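Local coordinates for protein superoxide dismutase [Mn], mitochondrial (Saccharomyces cerevisiae S288C, PDB 4F6E) that catalyses the manganese-dependent dismutation of superoxide radicals to hydrogen peroxide and dioxygen, at residues His81-Glu86 / Ser199-Ala204. The protein carries 2 engineered substitutions. Sequence-based numbering, arbitrary orientation.
Sequences HCLFWE and SRRFDA. With MN (manganese (II) ion), chain E.
Arg201 reaches Leu83 by stretching its chain out almost straight to NE (chi3 177°), which carries its guanidinium to the last turn of the helix 74-86. In Leu83, chi1 of -67° turns CG away from the carbonyl carbon, and the branch it carries brings methyl CD2 over one face of that guanidinium. The CD2 carbon of Leu83 is 3.8 Å from NH2 of Arg201, near the rim of the group. The polar link is a single hydrogen bond. NH2 of Arg201 lies 2.9 Å from the carbonyl O of Leu83, and the bond is nearly straight at 172°. The donor sits on a lone pair in the carbonyl plane, and the oxygen lies at the guanidinium edge. Glu86 adds a contact through its aliphatic part, with CB 3.4 Å from NH2 of Arg201. Its carboxylate is bent off and does not touch the guanidinium; OE1 of Glu86 stays 5.7 Å from NH2 of Arg201. OE2 of Glu86 is instead hydrogen-bonded to NZ of the dimethylated lysine at position 8.

The rest of the guanidinium is also held. NE of Arg201 forms a salt bridge with Glu197, and NH1 is hydrogen-bonded to Leu164 O and Asn87 OD1. Together these bonds probably hold the group in one orientation. With an alanine here, the carbonyl of Leu83 would probably lose this donor, Leu164 O and Asn87 OD1 theirs, and Glu197 one of its arginine partners.

The backbones stay well apart, with 10.3 Å between CA of Leu83 and CA of Arg201. The long arginine side chain makes the link. On the same helix, two residues before Leu83, His81 binds manganese through NE2 at 2.2 Å, together with His26, Asp168 and His172. The contact thus ties the C-terminal helix 198-204 to a metal-bearing helix of the alpha-hairpin domain, within the two-domain fold of iron/manganese superoxide dismutases.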
# COMPACT_ATOMS: atom_id res chain seq x y z
N HIS A 81 -14.13 -14.69 5.75
CA HIS A 81 -15.55 -14.99 5.94
C HIS A 81 -15.77 -16.29 6.68
O HIS A 81 -16.70 -16.39 7.48
CB HIS A 81 -16.34 -14.93 4.63
CG HIS A 81 -16.47 -13.55 4.10
ND1 HIS A 81 -15.49 -12.95 3.34
CD2 HIS A 81 -17.43 -12.61 4.29
CE1 HIS A 81 -15.86 -11.71 3.05
NE2 HIS A 81 -17.03 -11.49 3.61
N CYS A 82 -14.90 -17.27 6.47
CA CYS A 82 -15.01 -18.50 7.26
C CYS A 82 -14.84 -18.19 8.74
O CYS A 82 -15.60 -18.68 9.58
CB CYS A 82 -13.99 -19.55 6.84
SG CYS A 82 -14.41 -20.39 5.29
N LEU A 83 -13.85 -17.36 9.07
CA LEU A 83 -13.62 -16.98 10.47
C LEU A 83 -14.84 -16.24 11.03
O LEU A 83 -15.26 -16.50 12.16
CB LEU A 83 -12.38 -16.09 10.60
CG LEU A 83 -11.04 -16.78 10.28
CD1 LEU A 83 -9.91 -15.78 10.15
CD2 LEU A 83 -10.70 -17.80 11.36
N PHE A 84 -15.37 -15.33 10.22
CA PHE A 84 -16.49 -14.47 10.61
C PHE A 84 -17.69 -15.32 11.01
O PHE A 84 -18.22 -15.16 12.11
CB PHE A 84 -16.83 -13.55 9.43
CG PHE A 84 -17.82 -12.45 9.75
CD1 PHE A 84 -17.60 -11.59 10.81
CD2 PHE A 84 -18.94 -12.27 8.96
CE1 PHE A 84 -18.50 -10.56 11.09
CE2 PHE A 84 -19.84 -11.24 9.23
CZ PHE A 84 -19.62 -10.39 10.29
N TRP A 85 -18.11 -16.24 10.15
CA TRP A 85 -19.30 -17.02 10.49
C TRP A 85 -19.10 -17.82 11.76
O TRP A 85 -20.02 -17.98 12.55
CB TRP A 85 -19.74 -17.98 9.38
CG TRP A 85 -19.80 -17.40 7.99
CD1 TRP A 85 -19.24 -17.96 6.87
CD2 TRP A 85 -20.45 -16.19 7.56
NE1 TRP A 85 -19.49 -17.17 5.78
CE2 TRP A 85 -20.22 -16.08 6.17
CE3 TRP A 85 -21.17 -15.19 8.20
CZ2 TRP A 85 -20.69 -15.01 5.41
CZ3 TRP A 85 -21.65 -14.12 7.45
CH2 TRP A 85 -21.41 -14.05 6.07
N GLU A 86 -17.88 -18.33 11.96
CA GLU A 86 -17.61 -19.15 13.13
C GLU A 86 -17.55 -18.36 14.43
O GLU A 86 -17.76 -18.93 15.51
CB GLU A 86 -16.33 -19.99 12.94
CG GLU A 86 -16.51 -21.17 11.98
CD GLU A 86 -17.36 -22.29 12.57
OE1 GLU A 86 -17.11 -22.70 13.73
OE2 GLU A 86 -18.26 -22.79 11.86
N SER A 199 -12.44 -18.16 22.58
CA SER A 199 -11.68 -18.84 23.63
C SER A 199 -11.00 -20.08 23.08
O SER A 199 -9.84 -20.36 23.40
CB SER A 199 -12.59 -19.21 24.80
OG SER A 199 -13.13 -18.06 25.43
N ARG A 200 -11.72 -20.83 22.24
CA ARG A 200 -11.15 -22.01 21.60
C ARG A 200 -9.94 -21.67 20.73
O ARG A 200 -8.90 -22.35 20.80
CB ARG A 200 -12.22 -22.75 20.77
CG ARG A 200 -11.73 -24.08 20.21
CD ARG A 200 -12.59 -24.59 19.06
NE ARG A 200 -12.41 -23.80 17.85
CZ ARG A 200 -11.34 -23.87 17.06
NH1 ARG A 200 -10.35 -24.71 17.35
NH2 ARG A 200 -11.26 -23.10 15.98
N ARG A 201 -10.05 -20.62 19.93
CA ARG A 201 -8.95 -20.16 19.09
C ARG A 201 -7.76 -19.71 19.94
O ARG A 201 -6.61 -19.98 19.60
CB ARG A 201 -9.43 -19.02 18.20
CG ARG A 201 -10.46 -19.45 17.21
CD ARG A 201 -11.04 -18.24 16.49
NE ARG A 201 -11.99 -18.64 15.46
CZ ARG A 201 -12.74 -17.77 14.78
NH1 ARG A 201 -12.64 -16.47 15.02
NH2 ARG A 201 -13.58 -18.21 13.85
N PHE A 202 -8.05 -19.01 21.03
CA PHE A 202 -7.01 -18.53 21.93
C PHE A 202 -6.20 -19.71 22.50
O PHE A 202 -4.98 -19.67 22.50
CB PHE A 202 -7.61 -17.72 23.07
CG PHE A 202 -6.59 -17.16 24.02
CD1 PHE A 202 -5.90 -16.00 23.72
CD2 PHE A 202 -6.34 -17.80 25.23
CE1 PHE A 202 -4.95 -15.49 24.59
CE2 PHE A 202 -5.40 -17.29 26.11
CZ PHE A 202 -4.71 -16.13 25.79
N ASP A 203 -6.90 -20.75 22.93
CA ASP A 203 -6.23 -21.91 23.53
C ASP A 203 -5.46 -22.68 22.47
O ASP A 203 -4.35 -23.16 22.72
CB ASP A 203 -7.25 -22.83 24.19
CG ASP A 203 -7.82 -22.25 25.47
OD1 ASP A 203 -7.25 -21.25 25.95
OD2 ASP A 203 -8.82 -22.79 26.01
N ALA A 204 -6.05 -22.80 21.29
CA ALA A 204 -5.44 -23.58 20.22
C ALA A 204 -4.23 -22.90 19.60
O ALA A 204 -3.32 -23.57 19.12
CB ALA A 204 -6.47 -23.89 19.15
MN MN E . -17.88 -9.46 3.85
O HOH W 1 -15.75 -8.45 3.52